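Local coordinates for protein uncharacterized peptidase Lmo0363 (PDB 3L4E) that probably acts as a serine-type peptidase of the S51 family, related to peptidase E, although its substrates have not been characterised, at residues S9-K12 against L17-E20; G122-S127 against A131-M136; P160-T165 against E169-I174. All blocks are in the same frame, centred on the assembly; numbering follows the deposited sequence.

Contact 1: residues S9-K12 against L17-E20; sequences SSFK and LFTE
Phe11 and Phe18 each carry CG anti to the backbone N (chi1 -175° and -176°), and with this shared choice two rings from separate backbone elements meet. The CB of Phe11 leaves the backbone beside the helix rather than at it, and the extended first torsion swings the far end of the ring toward Phe18. Phe18, by contrast, already sets out from the helix in the direction of the 9-12 segment.

The rings form an edge-to-face, roughly T-shaped pair, with centroids 5.4 Å apart and planes inclined at 66°. Phe11 supplies the edge, and its leading atoms are CE1 and CZ. CE1 comes to 3.7 Å from Phe18 CG and also meets Phe18 CB at 3.8 Å, while CZ lies 3.9 Å from Phe18 CD2. The edge is thus applied near the root of the Phe18 ring. No hydrogen bond joins the two segments, and both aromatic residues are buried.

This is a strand-to-helix connection: the loop leaving the sheet strand 4-8 enters a short 3-10 segment at Phe11, and helix 15-21 follows. The ring contact ties the start of that connection to the helix it leads into. The aromatic cluster extends further, since Phe18 also makes an edge-to-face pair with Phe6 and Phe11 makes another with Tyr84. Both rings also touch Ile117 of strand 115-119. At the backbone, Phe11 N is hydrogen-bonded to Glu119 OE1, next to Ser120, the nucleophile position of the proposed charge relay.

Contact 2: residues G122-S127 against A131-M136; sequences GAVITS and AYIQTM
Val124 meets Tyr132 and Ile133 with its two methyl groups. CG1 bears mainly on the phenol end, 3.3 Å from Tyr132 OH and 3.8 Å from Tyr132 CZ, but it also reaches Ile133 CB at 4.0 Å. The valine and tyrosine side chains approach each other from opposite directions. CG2 packs more openly, 4.0 Å from Ile133 CD1. The third participant, Ser127, sits at the edge of the tyrosine ring and near its plane, with OG 3.6 Å from Tyr132 CE2.

That serine is held in place by its own segment. The bond from Ser127 N to Val124 O, 3.1 Å long, closes a type I turn from Val124 to Ser127. With chi1 at 72°, Ser127 OG lies between the backbone N and the carbonyl carbon and adds a second grip on Val124 O at 2.8 Å, approaching almost in line with the carbonyl (170°). The turn starts from Val124 of the short helix 121-124, which carries Gly122 of a sequence resembling a nucleophile elbow. The phenol hydroxyl finds its polar partner elsewhere, in Thr158 O.

All four of these residues are buried, whereas the later part of 131-136 is looser: Gln134 and Thr135 are exposed and stand well clear of 122-127, and Met136 is partly exposed.

Around this core, Val124 and Ile133 lean on helix 90-100 through Thr90 and Phe91, Tyr132 touches Ser157 and Ile133 touches Leu159 of strand 157-159, and Thr135 turns to Ile170 and Ile174 of helix 168-177.

Contact 3: residues P160-T165 against E169-I174; sequences PHYNNT and EITQKI. With SO4 (sulfate ion), chain B.
The backbone N-H of Asn163 is hydrogen-bonded to Thr171 OG1 at 3.1 Å, a fairly straight bond of 158° that joins loop to helix. The other branch of the threonine makes packing contacts: its methyl CG2 lies 3.7 Å from Pro160 O. Thr171 CG2 is also 3.8 Å from His161 O. Beside them the Tyr162 ring brings CD1 to 4.0 Å from Thr171 CB.

What presents the Asn163 N-H is a type II turn from His161 to Asn164, closed by Asn164 N to His161 O at 2.9 Å. On the helix side, chi1 of 57° folds OG1 back over its own helix, where it is also hydrogen-bonded to Phe167 O and Lys168 O.

Farther out, Asn164 ND2 reaches O3 of a sulfate, probably from the crystallisation liquor, at 3.3 Å, and O1 more weakly; the sulfate is also hydrogen-bonded to Ser188, His190 and Arg204. His161, a charge-relay residue by similarity, stacks on Phe167 and bonds through ND1 to Asn189.

OG1 accepts from the loop and can donate to a helix carbonyl, Phe167 O or Lys168 O, so that one hydroxyl couples the first turn of helix 168-177 to the loop bearing the presumed catalytic histidine.

Contacts 1, 2 and 3 follow one another along the chain without overlap. Contact 1 lies where strand 4-8 of the main sheet passes into helix 15-21; contact 2 begins on helix 121-124, just after Ser120; contact 3 links the loop after strand 157-159, which holds His161, to helix 168-177. Contacts 2 and 3 are neighbours, with centres about 12 Å apart and Tyr132 O packed 3.3 Å from Ile174 CD1. Contact 1 is more remote, its centre about 20 Å from that of contact 3, but Ser9 OG reaches His161 N at 3.0 Å, a probable hydrogen bond. Parts far apart in sequence thus appear to meet around the presumed active site.

Contact 1: residues S9-K12 against L17-E20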
loop_
_atom_site.group_PDB
_atom_site.type_symbol
_atom_site.label_atom_id
_atom_site.label_comp_id
_atom_site.label_asym_id
_atom_site.label_seq_id
_atom_site.Cartn_x
_atom_site.Cartn_y
_atom_site.Cartn_z
ATOM N N SER A 9 6.922 -2.232 -4.163
ATOM C CA SER A 9 7.862 -1.766 -3.140
ATOM C C SER A 9 8.131 -0.277 -3.296
ATOM O O SER A 9 8.500 0.408 -2.340
ATOM C CB SER A 9 9.202 -2.497 -3.257
ATOM O OG SER A 9 9.060 -3.897 -3.185
ATOM N N SER A 10 7.961 0.212 -4.521
ATOM C CA SER A 10 8.405 1.548 -4.890
ATOM C C SER A 10 7.674 1.964 -6.152
ATOM O O SER A 10 8.076 1.595 -7.253
ATOM C CB SER A 10 9.919 1.542 -5.128
ATOM O OG SER A 10 10.382 2.789 -5.624
ATOM N N PHE A 11 6.579 2.702 -5.997
ATOM C CA PHE A 11 5.733 2.996 -7.144
ATOM C C PHE A 11 6.527 3.695 -8.248
ATOM O O PHE A 11 6.356 3.393 -9.422
ATOM C CB PHE A 11 4.485 3.804 -6.745
ATOM C CG PHE A 11 3.525 4.030 -7.888
ATOM C CD1 PHE A 11 2.666 3.021 -8.287
ATOM C CD2 PHE A 11 3.507 5.234 -8.581
ATOM C CE1 PHE A 11 1.789 3.199 -9.353
ATOM C CE2 PHE A 11 2.633 5.432 -9.649
ATOM C CZ PHE A 11 1.772 4.411 -10.040
ATOM N N LYS A 12 7.417 4.604 -7.864
ATOM C CA LYS A 12 8.152 5.373 -8.854
ATOM C C LYS A 12 9.072 4.494 -9.703
ATOM O O LYS A 12 9.493 4.906 -10.779
ATOM C CB LYS A 12 8.923 6.530 -8.200
ATOM C CG LYS A 12 10.029 6.120 -7.246
ATOM C CD LYS A 12 11.342 5.892 -7.962
ATOM C CE LYS A 12 12.488 5.707 -6.973
ATOM N NZ LYS A 12 13.808 5.591 -7.665
ATOM N N LEU A 17 4.772 -0.650 -15.306
ATOM C CA LEU A 17 3.976 -1.824 -14.966
ATOM C C LEU A 17 2.567 -1.401 -14.589
ATOM O O LEU A 17 1.599 -2.095 -14.899
ATOM C CB LEU A 17 4.618 -2.630 -13.834
ATOM C CG LEU A 17 6.026 -3.151 -14.145
ATOM C CD1 LEU A 17 6.520 -4.038 -13.008
ATOM C CD2 LEU A 17 6.071 -3.909 -15.477
ATOM N N PHE A 18 2.449 -0.251 -13.928
ATOM C CA PHE A 18 1.125 0.263 -13.606
ATOM C C PHE A 18 0.310 0.615 -14.855
ATOM O O PHE A 18 -0.881 0.291 -14.933
ATOM C CB PHE A 18 1.163 1.465 -12.656
ATOM C CG PHE A 18 -0.204 1.935 -12.258
ATOM C CD1 PHE A 18 -0.976 1.182 -11.375
ATOM C CD2 PHE A 18 -0.738 3.098 -12.792
ATOM C CE1 PHE A 18 -2.246 1.589 -11.031
ATOM C CE2 PHE A 18 -1.995 3.510 -12.449
ATOM C CZ PHE A 18 -2.759 2.755 -11.562
ATOM N N THR A 19 0.934 1.281 -15.827
ATOM C CA THR A 19 0.218 1.622 -17.051
ATOM C C THR A 19 -0.111 0.381 -17.887
ATOM O O THR A 19 -1.077 0.385 -18.632
ATOM C CB THR A 19 0.970 2.662 -17.907
ATOM O OG1 THR A 19 2.246 2.140 -18.292
ATOM C CG2 THR A 19 1.179 3.944 -17.124
ATOM N N GLU A 20 0.692 -0.672 -17.763
ATOM C CA GLU A 20 0.320 -1.964 -18.334
ATOM C C GLU A 20 -0.902 -2.532 -17.610
ATOM O O GLU A 20 -1.802 -3.077 -18.228
ATOM C CB GLU A 20 1.491 -2.956 -18.256
ATOM C CG GLU A 20 1.162 -4.350 -18.749
ATOM C CD GLU A 20 2.306 -5.329 -18.542
ATOM O OE1 GLU A 20 3.468 -4.878 -18.431
ATOM O OE2 GLU A 20 2.044 -6.548 -18.499
#

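Contact 2: residues G122-S127 against A131-M136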
loop_
_atom_site.group_PDB
_atom_site.type_symbol
_atom_site.label_atom_id
_atom_site.label_comp_id
_atom_site.label_asym_id
_atom_site.label_seq_id
_atom_site.Cartn_x
_atom_site.Cartn_y
_atom_site.Cartn_z
ATOM N N GLY A 122 1.842 -0.003 2.374
ATOM C CA GLY A 122 0.506 -0.114 1.806
ATOM C C GLY A 122 0.249 -1.470 1.169
ATOM O O GLY A 122 -0.902 -1.901 1.049
ATOM N N ALA A 123 1.319 -2.146 0.756
ATOM C CA ALA A 123 1.217 -3.543 0.322
ATOM C C ALA A 123 1.189 -4.500 1.512
ATOM O O ALA A 123 0.447 -5.485 1.514
ATOM C CB ALA A 123 2.376 -3.912 -0.604
ATOM N N VAL A 124 2.011 -4.223 2.519
ATOM C CA VAL A 124 2.093 -5.115 3.664
ATOM C C VAL A 124 0.725 -5.260 4.348
ATOM O O VAL A 124 0.362 -6.362 4.783
ATOM C CB VAL A 124 3.190 -4.661 4.663
ATOM C CG1 VAL A 124 3.153 -5.491 5.948
ATOM C CG2 VAL A 124 4.562 -4.751 4.015
ATOM N N ILE A 125 -0.044 -4.170 4.441
ATOM C CA ILE A 125 -1.345 -4.263 5.128
ATOM C C ILE A 125 -2.408 -5.089 4.389
ATOM O O ILE A 125 -3.483 -5.346 4.942
ATOM C CB ILE A 125 -1.944 -2.874 5.525
ATOM C CG1 ILE A 125 -2.241 -2.030 4.288
ATOM C CG2 ILE A 125 -1.031 -2.137 6.489
ATOM C CD1 ILE A 125 -3.112 -0.820 4.607
ATOM N N THR A 126 -2.124 -5.516 3.158
ATOM C CA THR A 126 -3.047 -6.422 2.463
ATOM C C THR A 126 -2.951 -7.856 2.994
ATOM O O THR A 126 -3.834 -8.669 2.742
ATOM C CB THR A 126 -2.833 -6.456 0.933
ATOM O OG1 THR A 126 -1.558 -7.039 0.631
ATOM C CG2 THR A 126 -2.920 -5.064 0.327
ATOM N N SER A 127 -1.883 -8.154 3.732
ATOM C CA SER A 127 -1.668 -9.487 4.298
ATOM C C SER A 127 -2.604 -9.780 5.465
ATOM O O SER A 127 -3.298 -8.891 5.956
ATOM C CB SER A 127 -0.227 -9.615 4.784
ATOM O OG SER A 127 -0.026 -8.848 5.962
ATOM N N ALA A 131 2.795 -8.664 11.656
ATOM C CA ALA A 131 3.852 -8.895 12.631
ATOM C C ALA A 131 5.207 -9.120 11.961
ATOM O O ALA A 131 6.235 -8.671 12.465
ATOM C CB ALA A 131 3.499 -10.066 13.554
ATOM N N TYR A 132 5.199 -9.794 10.814
ATOM C CA TYR A 132 6.436 -10.159 10.128
ATOM C C TYR A 132 7.275 -8.959 9.683
ATOM O O TYR A 132 8.462 -9.111 9.379
ATOM C CB TYR A 132 6.139 -11.061 8.925
ATOM C CG TYR A 132 5.436 -10.366 7.763
ATOM C CD1 TYR A 132 6.150 -9.903 6.664
ATOM C CD2 TYR A 132 4.058 -10.191 7.764
ATOM C CE1 TYR A 132 5.510 -9.279 5.600
ATOM C CE2 TYR A 132 3.408 -9.572 6.715
ATOM C CZ TYR A 132 4.138 -9.117 5.630
ATOM O OH TYR A 132 3.481 -8.509 4.582
ATOM N N ILE A 133 6.668 -7.775 9.640
ATOM C CA ILE A 133 7.373 -6.596 9.145
ATOM C C ILE A 133 8.060 -5.798 10.263
ATOM O O ILE A 133 8.696 -4.778 10.000
ATOM C CB ILE A 133 6.432 -5.683 8.291
ATOM C CG1 ILE A 133 7.202 -4.995 7.156
ATOM C CG2 ILE A 133 5.699 -4.668 9.154
ATOM C CD1 ILE A 133 7.746 -5.952 6.120
ATOM N N GLN A 134 7.961 -6.278 11.503
ATOM C CA GLN A 134 8.447 -5.514 12.655
ATOM C C GLN A 134 9.958 -5.253 12.710
ATOM O O GLN A 134 10.398 -4.349 13.423
ATOM C CB GLN A 134 7.978 -6.140 13.972
ATOM C CG GLN A 134 8.513 -7.531 14.236
ATOM C CD GLN A 134 7.803 -8.191 15.393
ATOM O OE1 GLN A 134 7.112 -9.195 15.219
ATOM N NE2 GLN A 134 7.953 -7.619 16.584
ATOM N N THR A 135 10.755 -6.035 11.987
ATOM C CA THR A 135 12.188 -5.752 11.925
ATOM C C THR A 135 12.516 -4.683 10.876
ATOM O O THR A 135 13.635 -4.167 10.837
ATOM C CB THR A 135 13.057 -7.024 11.692
ATOM O OG1 THR A 135 12.613 -7.704 10.511
ATOM C CG2 THR A 135 12.971 -7.970 12.883
HETATM N N MSE A 136 11.554 -4.341 10.028
HETATM C CA MSE A 136 11.776 -3.245 9.094
HETATM C C MSE A 136 11.169 -1.959 9.626
HETATM O O MSE A 136 11.786 -0.894 9.570
HETATM C CB MSE A 136 11.199 -3.553 7.713
HETATM C CG MSE A 136 11.273 -2.355 6.764
HETATM SE SE MSE A 136 10.569 -2.689 4.983
HETATM C CE MSE A 136 11.845 -4.073 4.451
#

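Contact 3: residues P160-T165 against E169-I174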
loop_
_atom_site.group_PDB
_atom_site.type_symbol
_atom_site.label_atom_id
_atom_site.label_comp_id
_atom_site.label_asym_id
_atom_site.label_seq_id
_atom_site.Cartn_x
_atom_site.Cartn_y
_atom_site.Cartn_z
ATOM N N PRO A 160 8.344 -6.253 0.863
ATOM C CA PRO A 160 8.884 -5.307 -0.121
ATOM C C PRO A 160 10.378 -5.063 0.048
ATOM O O PRO A 160 10.965 -5.390 1.091
ATOM C CB PRO A 160 8.100 -4.025 0.170
ATOM C CG PRO A 160 7.822 -4.103 1.639
ATOM C CD PRO A 160 7.644 -5.573 1.969
ATOM N N HIS A 161 10.975 -4.489 -0.992
ATOM C CA HIS A 161 12.414 -4.251 -1.059
ATOM C C HIS A 161 13.217 -5.552 -0.937
ATOM O O HIS A 161 14.330 -5.531 -0.422
ATOM C CB HIS A 161 12.872 -3.254 0.019
ATOM C CG HIS A 161 11.998 -2.043 0.163
ATOM N ND1 HIS A 161 11.798 -1.138 -0.859
ATOM C CD2 HIS A 161 11.294 -1.573 1.220
ATOM C CE1 HIS A 161 11.000 -0.171 -0.442
ATOM N NE2 HIS A 161 10.678 -0.411 0.818
ATOM N N TYR A 162 12.665 -6.673 -1.406
ATOM C CA TYR A 162 13.311 -7.979 -1.193
ATOM C C TYR A 162 14.705 -8.064 -1.801
ATOM O O TYR A 162 14.894 -7.805 -2.992
ATOM C CB TYR A 162 12.454 -9.145 -1.705
ATOM C CG TYR A 162 13.115 -10.496 -1.476
ATOM C CD1 TYR A 162 13.130 -11.077 -0.212
ATOM C CD2 TYR A 162 13.734 -11.182 -2.515
ATOM C CE1 TYR A 162 13.737 -12.304 0.006
ATOM C CE2 TYR A 162 14.342 -12.413 -2.307
ATOM C CZ TYR A 162 14.339 -12.971 -1.046
ATOM O OH TYR A 162 14.946 -14.192 -0.827
ATOM N N ASN A 163 15.667 -8.449 -0.970
ATOM C CA ASN A 163 17.068 -8.549 -1.380
ATOM C C ASN A 163 17.557 -7.256 -2.030
ATOM O O ASN A 163 18.498 -7.261 -2.827
ATOM C CB ASN A 163 17.284 -9.743 -2.312
ATOM C CG ASN A 163 18.705 -10.266 -2.266
ATOM O OD1 ASN A 163 19.392 -10.140 -1.252
ATOM N ND2 ASN A 163 19.152 -10.861 -3.367
ATOM N N ASN A 164 16.893 -6.155 -1.688
ATOM C CA ASN A 164 17.294 -4.817 -2.117
ATOM C C ASN A 164 17.938 -4.051 -0.975
ATOM O O ASN A 164 17.321 -3.854 0.070
ATOM C CB ASN A 164 16.080 -4.005 -2.580
ATOM C CG ASN A 164 15.588 -4.401 -3.954
ATOM O OD1 ASN A 164 14.469 -4.892 -4.102
ATOM N ND2 ASN A 164 16.409 -4.169 -4.973
ATOM N N THR A 165 19.173 -3.611 -1.173
ATOM C CA THR A 165 19.814 -2.701 -0.232
ATOM C C THR A 165 18.888 -1.499 -0.054
ATOM O O THR A 165 18.246 -1.077 -1.014
ATOM C CB THR A 165 21.181 -2.237 -0.779
ATOM O OG1 THR A 165 21.974 -3.382 -1.124
ATOM C CG2 THR A 165 21.930 -1.397 0.243
ATOM N N GLU A 169 19.819 -7.739 4.561
ATOM C CA GLU A 169 19.830 -8.634 5.714
ATOM C C GLU A 169 18.458 -8.719 6.377
ATOM O O GLU A 169 18.037 -9.795 6.802
ATOM C CB GLU A 169 20.923 -8.266 6.727
ATOM C CG GLU A 169 21.338 -6.804 6.746
ATOM C CD GLU A 169 22.536 -6.562 7.649
ATOM O OE1 GLU A 169 22.927 -7.499 8.379
ATOM O OE2 GLU A 169 23.090 -5.441 7.631
ATOM N N ILE A 170 17.756 -7.591 6.441
ATOM C CA ILE A 170 16.414 -7.558 7.021
ATOM C C ILE A 170 15.468 -8.521 6.320
ATOM O O ILE A 170 14.836 -9.360 6.963
ATOM C CB ILE A 170 15.810 -6.143 7.001
ATOM C CG1 ILE A 170 16.480 -5.267 8.064
ATOM C CG2 ILE A 170 14.299 -6.206 7.224
ATOM C CD1 ILE A 170 16.074 -3.815 8.005
ATOM N N THR A 171 15.361 -8.392 4.997
ATOM C CA THR A 171 14.421 -9.209 4.236
ATOM C C THR A 171 14.818 -10.686 4.221
ATOM O O THR A 171 13.958 -11.568 4.198
ATOM C CB THR A 171 14.212 -8.683 2.793
ATOM O OG1 THR A 171 15.465 -8.618 2.102
ATOM C CG2 THR A 171 13.575 -7.293 2.808
ATOM N N GLN A 172 16.122 -10.946 4.234
ATOM C CA GLN A 172 16.632 -12.310 4.301
ATOM C C GLN A 172 16.197 -12.999 5.590
ATOM O O GLN A 172 15.748 -14.147 5.579
ATOM C CB GLN A 172 18.161 -12.308 4.217
ATOM C CG GLN A 172 18.719 -11.890 2.863
ATOM C CD GLN A 172 18.368 -12.871 1.767
ATOM O OE1 GLN A 172 18.166 -12.488 0.615
ATOM N NE2 GLN A 172 18.287 -14.149 2.122
ATOM N N LYS A 173 16.338 -12.288 6.704
ATOM C CA LYS A 173 16.011 -12.851 8.008
ATOM C C LYS A 173 14.511 -13.042 8.192
ATOM O O LYS A 173 14.081 -13.915 8.941
ATOM C CB LYS A 173 16.607 -11.998 9.127
ATOM C CG LYS A 173 18.125 -12.106 9.196
ATOM C CD LYS A 173 18.718 -11.284 10.326
ATOM C CE LYS A 173 20.220 -11.527 10.433
ATOM N NZ LYS A 173 20.847 -10.702 11.502
ATOM N N ILE A 174 13.717 -12.233 7.494
ATOM C CA ILE A 174 12.269 -12.378 7.535
ATOM C C ILE A 174 11.824 -13.648 6.815
ATOM O O ILE A 174 11.000 -14.400 7.327
ATOM C CB ILE A 174 11.556 -11.140 6.945
ATOM C CG1 ILE A 174 11.784 -9.928 7.853
ATOM C CG2 ILE A 174 10.060 -11.404 6.735
ATOM C CD1 ILE A 174 11.061 -8.675 7.416
HETATM S S SO4 B . 15.401 -5.196 -8.600
HETATM O O1 SO4 B . 14.990 -3.946 -7.963
HETATM O O2 SO4 B . 16.249 -4.896 -9.754
HETATM O O3 SO4 B . 16.122 -6.028 -7.645
HETATM O O4 SO4 B . 14.216 -5.914 -9.061
#